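Local coordinates for protein putative fumarylpyruvate hydrolase (Burkholderia cenocepacia, PDB 4MAQ) that is of unknown function but belongs to the fumarylacetoacetate hydrolase family, has a mainly beta fold and forms a two-chain assembly, at residues 55-63 with 183-193; 158-166 with 174-182. All blocks are in the same frame, centred on the assembly; numbering follows the deposited sequence.

Interaction 1: residues 55-63 with 183-193. With EDO (1,2-ethanediol), chain C.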
loop_
_atom_site.group_PDB
_atom_site.type_symbol
_atom_site.label_atom_id
_atom_site.label_comp_id
_atom_site.label_asym_id
_atom_site.label_seq_id
_atom_site.Cartn_x
_atom_site.Cartn_y
_atom_site.Cartn_z
ATOM N N ASP B 55 9.305 -1.189 -30.057
ATOM C CA ASP B 55 8.833 0.068 -29.498
ATOM C C ASP B 55 7.894 -0.190 -28.306
ATOM O O ASP B 55 6.717 0.179 -28.330
ATOM C CB ASP B 55 8.132 0.894 -30.579
ATOM N N ARG B 56 8.423 -0.845 -27.272
ATOM C CA ARG B 56 7.666 -1.103 -26.044
ATOM C C ARG B 56 7.434 0.189 -25.283
ATOM O O ARG B 56 8.342 1.022 -25.156
ATOM C CB ARG B 56 8.410 -2.060 -25.117
ATOM C CG ARG B 56 8.646 -3.440 -25.682
ATOM C CD ARG B 56 9.526 -4.226 -24.728
ATOM N NE ARG B 56 10.910 -3.764 -24.757
ATOM C CZ ARG B 56 11.911 -4.388 -24.151
ATOM N NH1 ARG B 56 13.146 -3.908 -24.232
ATOM N NH2 ARG B 56 11.673 -5.505 -23.470
ATOM N N GLU B 57 6.220 0.359 -24.776
ATOM C CA GLU B 57 5.969 1.453 -23.849
ATOM C C GLU B 57 6.446 1.045 -22.457
ATOM O O GLU B 57 6.416 -0.138 -22.108
ATOM C CB GLU B 57 4.494 1.910 -23.872
ATOM C CG GLU B 57 3.517 1.196 -22.944
ATOM C CD GLU B 57 2.155 1.883 -22.875
ATOM O OE1 GLU B 57 2.096 3.089 -22.549
ATOM O OE2 GLU B 57 1.132 1.215 -23.139
ATOM N N PRO B 58 6.927 2.019 -21.674
ATOM C CA PRO B 58 7.317 1.741 -20.298
ATOM C C PRO B 58 6.151 1.109 -19.529
ATOM O O PRO B 58 4.978 1.436 -19.787
ATOM C CB PRO B 58 7.642 3.130 -19.740
ATOM C CG PRO B 58 7.996 3.948 -20.945
ATOM C CD PRO B 58 7.072 3.451 -22.010
ATOM N N PRO B 59 6.460 0.215 -18.571
ATOM C CA PRO B 59 5.403 -0.384 -17.758
ATOM C C PRO B 59 4.823 0.633 -16.779
ATOM O O PRO B 59 5.434 1.664 -16.500
ATOM C CB PRO B 59 6.148 -1.460 -16.968
ATOM C CG PRO B 59 7.539 -0.913 -16.825
ATOM C CD PRO B 59 7.808 -0.142 -18.093
ATOM N N PHE B 60 3.637 0.352 -16.268
ATOM C CA PHE B 60 3.101 1.091 -15.116
ATOM C C PHE B 60 2.800 0.095 -14.005
ATOM O O PHE B 60 2.799 -1.126 -14.237
ATOM C CB PHE B 60 1.879 1.934 -15.499
ATOM C CG PHE B 60 0.635 1.140 -15.803
ATOM C CD1 PHE B 60 0.375 0.675 -17.099
ATOM C CD2 PHE B 60 -0.314 0.886 -14.805
ATOM C CE1 PHE B 60 -0.795 -0.050 -17.380
ATOM C CE2 PHE B 60 -1.487 0.166 -15.091
ATOM C CZ PHE B 60 -1.729 -0.308 -16.376
ATOM N N PHE B 61 2.574 0.614 -12.803
ATOM C CA PHE B 61 2.492 -0.217 -11.610
ATOM C C PHE B 61 1.373 0.192 -10.685
ATOM O O PHE B 61 1.084 1.381 -10.526
ATOM C CB PHE B 61 3.797 -0.105 -10.820
ATOM C CG PHE B 61 4.983 -0.661 -11.554
ATOM C CD1 PHE B 61 5.749 0.145 -12.397
ATOM C CD2 PHE B 61 5.339 -1.995 -11.393
ATOM C CE1 PHE B 61 6.829 -0.388 -13.085
ATOM C CE2 PHE B 61 6.433 -2.517 -12.057
ATOM C CZ PHE B 61 7.176 -1.719 -12.902
ATOM N N PHE B 62 0.767 -0.790 -10.033
ATOM C CA PHE B 62 -0.006 -0.520 -8.841
ATOM C C PHE B 62 0.598 -1.368 -7.727
ATOM O O PHE B 62 1.592 -2.048 -7.948
ATOM C CB PHE B 62 -1.499 -0.789 -9.087
ATOM C CG PHE B 62 -1.799 -2.185 -9.549
ATOM C CD1 PHE B 62 -1.746 -2.500 -10.908
ATOM C CD2 PHE B 62 -2.131 -3.187 -8.626
ATOM C CE1 PHE B 62 -2.008 -3.800 -11.327
ATOM C CE2 PHE B 62 -2.396 -4.466 -9.047
ATOM C CZ PHE B 62 -2.350 -4.770 -10.386
ATOM N N THR B 63 0.046 -1.279 -6.523
ATOM C CA THR B 63 0.574 -2.023 -5.377
ATOM C C THR B 63 -0.569 -2.717 -4.647
ATOM O O THR B 63 -1.722 -2.462 -4.922
ATOM C CB THR B 63 1.346 -1.082 -4.424
ATOM O OG1 THR B 63 0.447 -0.079 -3.945
ATOM C CG2 THR B 63 2.512 -0.376 -5.136
ATOM N N ILE B 183 6.463 -8.705 -21.765
ATOM C CA ILE B 183 6.877 -7.562 -22.594
ATOM C C ILE B 183 8.189 -7.025 -22.031
ATOM O O ILE B 183 9.186 -6.953 -22.758
ATOM C CB ILE B 183 5.779 -6.483 -22.665
ATOM C CG1 ILE B 183 4.555 -7.043 -23.395
ATOM C CG2 ILE B 183 6.308 -5.233 -23.360
ATOM C CD1 ILE B 183 3.323 -6.162 -23.334
ATOM N N TRP B 184 8.186 -6.686 -20.737
ATOM C CA TRP B 184 9.404 -6.357 -20.015
ATOM C C TRP B 184 9.798 -7.542 -19.150
ATOM O O TRP B 184 9.036 -7.921 -18.280
ATOM C CB TRP B 184 9.173 -5.122 -19.137
ATOM C CG TRP B 184 9.024 -3.857 -19.949
ATOM C CD1 TRP B 184 7.859 -3.185 -20.250
ATOM C CD2 TRP B 184 10.082 -3.133 -20.593
ATOM N NE1 TRP B 184 8.144 -2.074 -21.030
ATOM C CE2 TRP B 184 9.495 -2.017 -21.246
ATOM C CE3 TRP B 184 11.478 -3.306 -20.659
ATOM C CZ2 TRP B 184 10.260 -1.078 -21.962
ATOM C CZ3 TRP B 184 12.233 -2.381 -21.366
ATOM C CH2 TRP B 184 11.618 -1.281 -22.015
ATOM N N PRO B 185 10.991 -8.107 -19.379
ATOM C CA PRO B 185 11.425 -9.219 -18.544
ATOM C C PRO B 185 11.680 -8.804 -17.105
ATOM O O PRO B 185 11.773 -7.615 -16.783
ATOM C CB PRO B 185 12.722 -9.706 -19.187
ATOM C CG PRO B 185 13.112 -8.690 -20.195
ATOM C CD PRO B 185 11.954 -7.767 -20.445
ATOM N N VAL B 186 11.828 -9.806 -16.250
ATOM C CA VAL B 186 11.972 -9.571 -14.821
ATOM C C VAL B 186 13.102 -8.578 -14.474
ATOM O O VAL B 186 12.870 -7.675 -13.677
ATOM C CB VAL B 186 12.116 -10.920 -14.072
ATOM C CG1 VAL B 186 12.564 -10.716 -12.629
ATOM C CG2 VAL B 186 10.802 -11.689 -14.152
ATOM N N PRO B 187 14.311 -8.701 -15.093
ATOM C CA PRO B 187 15.370 -7.742 -14.712
ATOM C C PRO B 187 14.979 -6.286 -15.008
ATOM O O PRO B 187 15.346 -5.384 -14.237
ATOM C CB PRO B 187 16.572 -8.149 -15.591
ATOM C CG PRO B 187 16.326 -9.574 -15.954
ATOM C CD PRO B 187 14.827 -9.751 -15.997
ATOM N N ASP B 188 14.247 -6.056 -16.098
ATOM C CA ASP B 188 13.807 -4.694 -16.429
ATOM C C ASP B 188 12.688 -4.219 -15.527
ATOM O O ASP B 188 12.652 -3.065 -15.159
ATOM C CB ASP B 188 13.364 -4.582 -17.876
ATOM C CG ASP B 188 14.492 -4.810 -18.825
ATOM O OD1 ASP B 188 15.394 -3.982 -18.841
ATOM O OD2 ASP B 188 14.473 -5.822 -19.512
ATOM N N VAL B 189 11.784 -5.119 -15.152
ATOM C CA VAL B 189 10.734 -4.758 -14.209
ATOM C C VAL B 189 11.356 -4.314 -12.873
ATOM O O VAL B 189 10.973 -3.276 -12.316
ATOM C CB VAL B 189 9.737 -5.911 -14.020
ATOM C CG1 VAL B 189 8.740 -5.553 -12.934
ATOM C CG2 VAL B 189 8.983 -6.127 -15.328
ATOM N N ILE B 190 12.324 -5.093 -12.384
ATOM C CA ILE B 190 13.030 -4.756 -11.150
ATOM C C ILE B 190 13.686 -3.381 -11.279
ATOM O O ILE B 190 13.572 -2.542 -10.393
ATOM C CB ILE B 190 14.084 -5.818 -10.809
ATOM C CG1 ILE B 190 13.383 -7.116 -10.373
ATOM C CG2 ILE B 190 15.087 -5.306 -9.784
ATOM C CD1 ILE B 190 14.303 -8.308 -10.328
ATOM N N ALA B 191 14.416 -3.162 -12.368
ATOM C CA ALA B 191 15.063 -1.871 -12.612
ATOM C C ALA B 191 14.061 -0.695 -12.561
ATOM O O ALA B 191 14.316 0.317 -11.897
ATOM C CB ALA B 191 15.812 -1.905 -13.946
ATOM N N TYR B 192 12.918 -0.844 -13.235
ATOM C CA TYR B 192 11.900 0.194 -13.267
ATOM C C TYR B 192 11.356 0.500 -11.859
ATOM O O TYR B 192 11.249 1.679 -11.473
ATOM C CB TYR B 192 10.753 -0.226 -14.181
ATOM C CG TYR B 192 10.880 0.239 -15.607
ATOM C CD1 TYR B 192 10.744 1.585 -15.905
ATOM C CD2 TYR B 192 11.134 -0.651 -16.649
ATOM C CE1 TYR B 192 10.846 2.052 -17.196
ATOM C CE2 TYR B 192 11.249 -0.198 -17.963
ATOM C CZ TYR B 192 11.105 1.163 -18.228
ATOM O OH TYR B 192 11.196 1.684 -19.503
ATOM N N VAL B 193 11.056 -0.536 -11.069
ATOM C CA VAL B 193 10.539 -0.256 -9.723
ATOM C C VAL B 193 11.604 0.509 -8.932
ATOM O O VAL B 193 11.296 1.490 -8.243
ATOM C CB VAL B 193 10.129 -1.528 -8.943
ATOM C CG1 VAL B 193 9.795 -1.190 -7.485
ATOM C CG2 VAL B 193 8.940 -2.212 -9.618
HETATM C C1 EDO C . -0.146 -0.629 -0.773
HETATM O O1 EDO C . -1.222 -0.940 -1.662
HETATM C C2 EDO C . -0.401 0.589 0.095
HETATM O O2 EDO C . -0.425 1.803 -0.670
#
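Phe-61, on the short strand 61-63 of this FAH-family fold, presses the far end of its ring against one side of helix 186-193. Its CE2 meets Val-193 CG2, which approaches obliquely, at 3.5 Å, while Val-189 CG1 lies in the ring plane at its edge and Tyr-192 CB touches CE1 and CZ obliquely. Two short beta-branched side chains thus pack against the ring's outer end. Trp-138 of the second subunit also meets Phe-61, with the two ring planes nearly parallel.

Further out, Pro-59 fills the corner where the Tyr-192 and Trp-184 rings meet. Proline suits it because its CD, next to the ring nitrogen, is a rather polarised CH donor to both faces. This CD sits 3.5 Å from the centroid of the Tyr-192 ring and 3.9 Å from that of the five-membered ring of Trp-184; both are CH-pi contacts.

The opposite face of the indole carries Arg-56. The chain of Arg-56 bends at chi3 (-73°), which lays its guanidinium flat on the six-membered ring, CZ 3.7 Å from the centroid, a cation-pi stack. In the guanidinium plane, Arg-56 NH2 donates to Ile-183 O (3.0 Å). At the indole edge, Trp-184 NE1 donates almost straight to Glu-57 O, a 2.8 Å bond exactly in the plane of the ring.

Interaction 2: residues 158-166 with 174-182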
loop_
_atom_site.group_PDB
_atom_site.type_symbol
_atom_site.label_atom_id
_atom_site.label_comp_id
_atom_site.label_asym_id
_atom_site.label_seq_id
_atom_site.Cartn_x
_atom_site.Cartn_y
_atom_site.Cartn_z
ATOM N N GLY B 158 16.630 -21.595 -10.229
ATOM C CA GLY B 158 17.172 -20.653 -11.211
ATOM C C GLY B 158 16.237 -19.456 -11.386
ATOM O O GLY B 158 15.301 -19.279 -10.623
ATOM N N HIS B 159 16.507 -18.631 -12.394
ATOM C CA HIS B 159 15.678 -17.467 -12.683
ATOM C C HIS B 159 14.841 -17.825 -13.887
ATOM O O HIS B 159 15.320 -17.741 -15.000
ATOM C CB HIS B 159 16.554 -16.231 -12.936
ATOM C CG HIS B 159 17.356 -15.810 -11.747
ATOM N ND1 HIS B 159 16.778 -15.323 -10.591
ATOM C CD2 HIS B 159 18.697 -15.832 -11.519
ATOM C CE1 HIS B 159 17.726 -15.046 -9.708
ATOM N NE2 HIS B 159 18.897 -15.348 -10.243
ATOM N N PRO B 160 13.562 -18.232 -13.670
ATOM C CA PRO B 160 12.786 -18.745 -14.802
ATOM C C PRO B 160 12.574 -17.663 -15.854
ATOM O O PRO B 160 12.266 -16.506 -15.505
ATOM C CB PRO B 160 11.451 -19.154 -14.156
ATOM C CG PRO B 160 11.360 -18.297 -12.918
ATOM C CD PRO B 160 12.774 -18.256 -12.422
ATOM N N ALA B 161 12.700 -18.039 -17.123
ATOM C CA ALA B 161 12.515 -17.083 -18.236
ATOM C C ALA B 161 11.588 -17.620 -19.318
ATOM O O ALA B 161 11.233 -16.907 -20.239
ATOM C CB ALA B 161 13.853 -16.655 -18.819
ATOM N N ALA B 162 11.170 -18.875 -19.182
ATOM C CA ALA B 162 10.319 -19.537 -20.161
ATOM C C ALA B 162 9.518 -20.592 -19.409
ATOM O O ALA B 162 9.921 -21.064 -18.332
ATOM C CB ALA B 162 11.153 -20.169 -21.303
ATOM N N GLY B 163 8.377 -20.951 -19.974
ATOM C CA GLY B 163 7.591 -22.050 -19.444
ATOM C C GLY B 163 6.133 -21.676 -19.192
ATOM O O GLY B 163 5.769 -20.486 -19.125
ATOM N N ARG B 164 5.310 -22.712 -19.040
ATOM C CA ARG B 164 3.870 -22.553 -18.908
ATOM C C ARG B 164 3.468 -21.834 -17.616
ATOM O O ARG B 164 3.962 -22.156 -16.520
ATOM C CB ARG B 164 3.186 -23.922 -18.969
ATOM C CG ARG B 164 1.657 -23.869 -18.970
ATOM C CD ARG B 164 1.029 -25.265 -18.942
ATOM N NE ARG B 164 1.645 -26.112 -17.924
ATOM C CZ ARG B 164 0.986 -26.972 -17.153
ATOM N NH1 ARG B 164 -0.335 -27.095 -17.261
ATOM N NH2 ARG B 164 1.642 -27.700 -16.260
ATOM N N ILE B 165 2.562 -20.859 -17.764
ATOM C CA ILE B 165 1.914 -20.159 -16.649
ATOM C C ILE B 165 0.421 -20.289 -16.930
ATOM O O ILE B 165 -0.044 -19.983 -18.045
ATOM C CB ILE B 165 2.384 -18.682 -16.521
ATOM C CG1 ILE B 165 1.519 -17.927 -15.506
ATOM C CG2 ILE B 165 2.432 -17.947 -17.876
ATOM C CD1 ILE B 165 2.112 -16.624 -14.996
ATOM N N TRP B 166 -0.344 -20.791 -15.960
ATOM C CA TRP B 166 -1.712 -21.200 -16.266
ATOM C C TRP B 166 -2.609 -21.063 -15.042
ATOM O O TRP B 166 -2.149 -21.056 -13.887
ATOM C CB TRP B 166 -1.718 -22.658 -16.798
ATOM C CG TRP B 166 -1.263 -23.637 -15.743
ATOM C CD1 TRP B 166 0.035 -23.962 -15.409
ATOM C CD2 TRP B 166 -2.107 -24.382 -14.858
ATOM N NE1 TRP B 166 0.037 -24.863 -14.359
ATOM C CE2 TRP B 166 -1.262 -25.141 -14.012
ATOM C CE3 TRP B 166 -3.503 -24.492 -14.705
ATOM C CZ2 TRP B 166 -1.762 -25.993 -13.014
ATOM C CZ3 TRP B 166 -4.003 -25.341 -13.696
ATOM C CH2 TRP B 166 -3.131 -26.077 -12.866
ATOM N N ARG B 174 -8.591 -21.333 -17.927
ATOM C CA ARG B 174 -9.020 -19.975 -18.250
ATOM C C ARG B 174 -7.856 -19.125 -18.720
ATOM O O ARG B 174 -8.056 -18.200 -19.517
ATOM C CB ARG B 174 -9.698 -19.306 -17.035
ATOM C CG ARG B 174 -10.876 -20.048 -16.398
ATOM C CD ARG B 174 -12.150 -19.967 -17.228
ATOM N NE ARG B 174 -13.179 -20.940 -16.803
ATOM C CZ ARG B 174 -14.141 -20.718 -15.895
ATOM N NH1 ARG B 174 -14.240 -19.538 -15.267
ATOM N NH2 ARG B 174 -15.012 -21.689 -15.608
ATOM N N GLN B 175 -6.649 -19.401 -18.224
ATOM C CA GLN B 175 -5.460 -18.672 -18.690
ATOM C C GLN B 175 -4.363 -19.660 -18.968
ATOM O O GLN B 175 -4.172 -20.603 -18.199
ATOM C CB GLN B 175 -4.956 -17.671 -17.630
ATOM C CG GLN B 175 -5.997 -16.635 -17.209
ATOM C CD GLN B 175 -5.376 -15.541 -16.367
ATOM O OE1 GLN B 175 -5.478 -15.558 -15.134
ATOM N NE2 GLN B 175 -4.692 -14.614 -17.017
ATOM N N GLN B 176 -3.628 -19.458 -20.059
ATOM C CA GLN B 176 -2.477 -20.294 -20.354
ATOM C C GLN B 176 -1.569 -19.498 -21.269
ATOM O O GLN B 176 -1.943 -19.137 -22.388
ATOM C CB GLN B 176 -2.897 -21.611 -21.020
ATOM C CG GLN B 176 -1.799 -22.636 -21.227
ATOM C CD GLN B 176 -2.387 -23.940 -21.701
ATOM O OE1 GLN B 176 -2.692 -24.816 -20.895
ATOM N NE2 GLN B 176 -2.591 -24.061 -23.011
ATOM N N GLY B 177 -0.379 -19.209 -20.782
ATOM C CA GLY B 177 0.598 -18.528 -21.574
ATOM C C GLY B 177 1.982 -19.028 -21.238
ATOM O O GLY B 177 2.145 -20.102 -20.654
ATOM N N ASP B 178 2.994 -18.260 -21.636
ATOM C CA ASP B 178 4.370 -18.656 -21.388
ATOM C C ASP B 178 5.115 -17.461 -20.829
ATOM O O ASP B 178 4.901 -16.333 -21.274
ATOM C CB ASP B 178 5.042 -19.171 -22.662
ATOM C CG ASP B 178 6.328 -19.913 -22.373
ATOM O OD1 ASP B 178 7.354 -19.244 -22.119
ATOM O OD2 ASP B 178 6.321 -21.161 -22.379
ATOM N N LEU B 179 5.982 -17.692 -19.842
ATOM C CA LEU B 179 6.789 -16.614 -19.264
ATOM C C LEU B 179 7.572 -15.836 -20.316
ATOM O O LEU B 179 7.863 -14.663 -20.113
ATOM C CB LEU B 179 7.768 -17.150 -18.220
ATOM C CG LEU B 179 7.224 -17.870 -16.990
ATOM C CD1 LEU B 179 8.412 -18.298 -16.159
ATOM C CD2 LEU B 179 6.258 -16.958 -16.214
ATOM N N ALA B 180 7.910 -16.498 -21.426
ATOM C CA ALA B 180 8.692 -15.871 -22.483
ATOM C C ALA B 180 7.940 -14.743 -23.162
ATOM O O ALA B 180 8.546 -13.952 -23.892
ATOM C CB ALA B 180 9.109 -16.899 -23.516
ATOM N N ASP B 181 6.629 -14.661 -22.934
ATOM C CA ASP B 181 5.835 -13.645 -23.577
ATOM C C ASP B 181 5.737 -12.337 -22.797
ATOM O O ASP B 181 5.063 -11.394 -23.239
ATOM C CB ASP B 181 4.489 -14.216 -23.969
ATOM C CG ASP B 181 4.625 -15.220 -25.102
ATOM O OD1 ASP B 181 5.379 -14.973 -26.073
ATOM O OD2 ASP B 181 4.010 -16.268 -25.018
ATOM N N MET B 182 6.439 -12.262 -21.668
ATOM C CA MET B 182 6.545 -10.991 -20.948
ATOM C C MET B 182 7.071 -9.889 -21.862
ATOM O O MET B 182 8.025 -10.096 -22.626
ATOM C CB MET B 182 7.486 -11.127 -19.777
ATOM C CG MET B 182 6.898 -11.809 -18.592
ATOM S SD MET B 182 8.165 -11.804 -17.324
ATOM C CE MET B 182 7.453 -13.027 -16.251
HETATM O O HOH W 1 10.454 -14.185 -19.247
#
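Pro-160 begins the contact by laying its CB against Leu-179 CD1 at 3.7 Å, a compact apolar ring beside a buried leucine. At Ala-161 the link is indirect: one water donates both to Ala-161 O and to Leu-179 O, bridging the two backbones. Ala-162, small and exposed, faces outward, yet its CB remains near Ala-180 CB.

Gly-163 is held by both its N-H and its carbonyl. Its N donates to Asp-178 OD1 (2.9 Å, 170°), reaching the oxygen from above the carboxylate plane, and its O receives Leu-179 N in the carbonyl plane. Glycine fits here because, at its backbone angles (phi 128°), a CB would be jammed against Ala-162 O. Asp-178 swings CG anti to its own N (chi1 -165°), placing OD1 where it can also accept from Ala-180 N through the lone pair turned away from OD2. Two backbone N-H groups thus hold this carboxylate oxygen and fix the rotation of the group.

Arg-164 and Asp-178 form an antiparallel non-hydrogen-bonded pair; in the conformer given, the Arg-164 guanidinium reaches Asp-227 in a salt bridge. Ile-165 and Gly-177 exchange two bonds, Ile-165 N to Gly-177 O at 3.0 Å and Gly-177 N to Ile-165 O at 2.9 Å. Ile-165 CG2 packs on the Gly-177 backbone, 3.5 Å from Gly-177 O. Trp-166, in a non-hydrogen-bonded pair with Gln-176, ends the series, its CA making a bent CA-H...O contact with Gln-175 O (3.2 Å).

These three pairs form the open end of beta hairpin 164-169/172-178, which the earlier contacts extend beyond the strands, with a classic bulge at Arg-174 and Gln-175 facing Leu-167 and an Asx turn at Asp-178.

The two contacts share a chain junction: Met-182 ends the second segment of interaction 2 and Ile-183 begins that of interaction 1, while the whole hairpin of interaction 2 lies within the sequence loop that interaction 1 closes. Their centres are about 16 Å apart, and the segments do not touch otherwise. Residues 42-44 run beside this junction: Asn-42 bonds the backbone of Ile-183 and Trp-184, Tyr-43 touches Leu-179 and Met-182, and Ala-44 bonds Asp-181. Interaction 1 also reaches the dimer interface, where 1,2-ethanediol, probably from the crystallisation liquor, donates from O1 to Thr-63 OG1 (3.0 Å) and also bonds Thr-63 of the second subunit. No other chain of the assembly touches interaction 2.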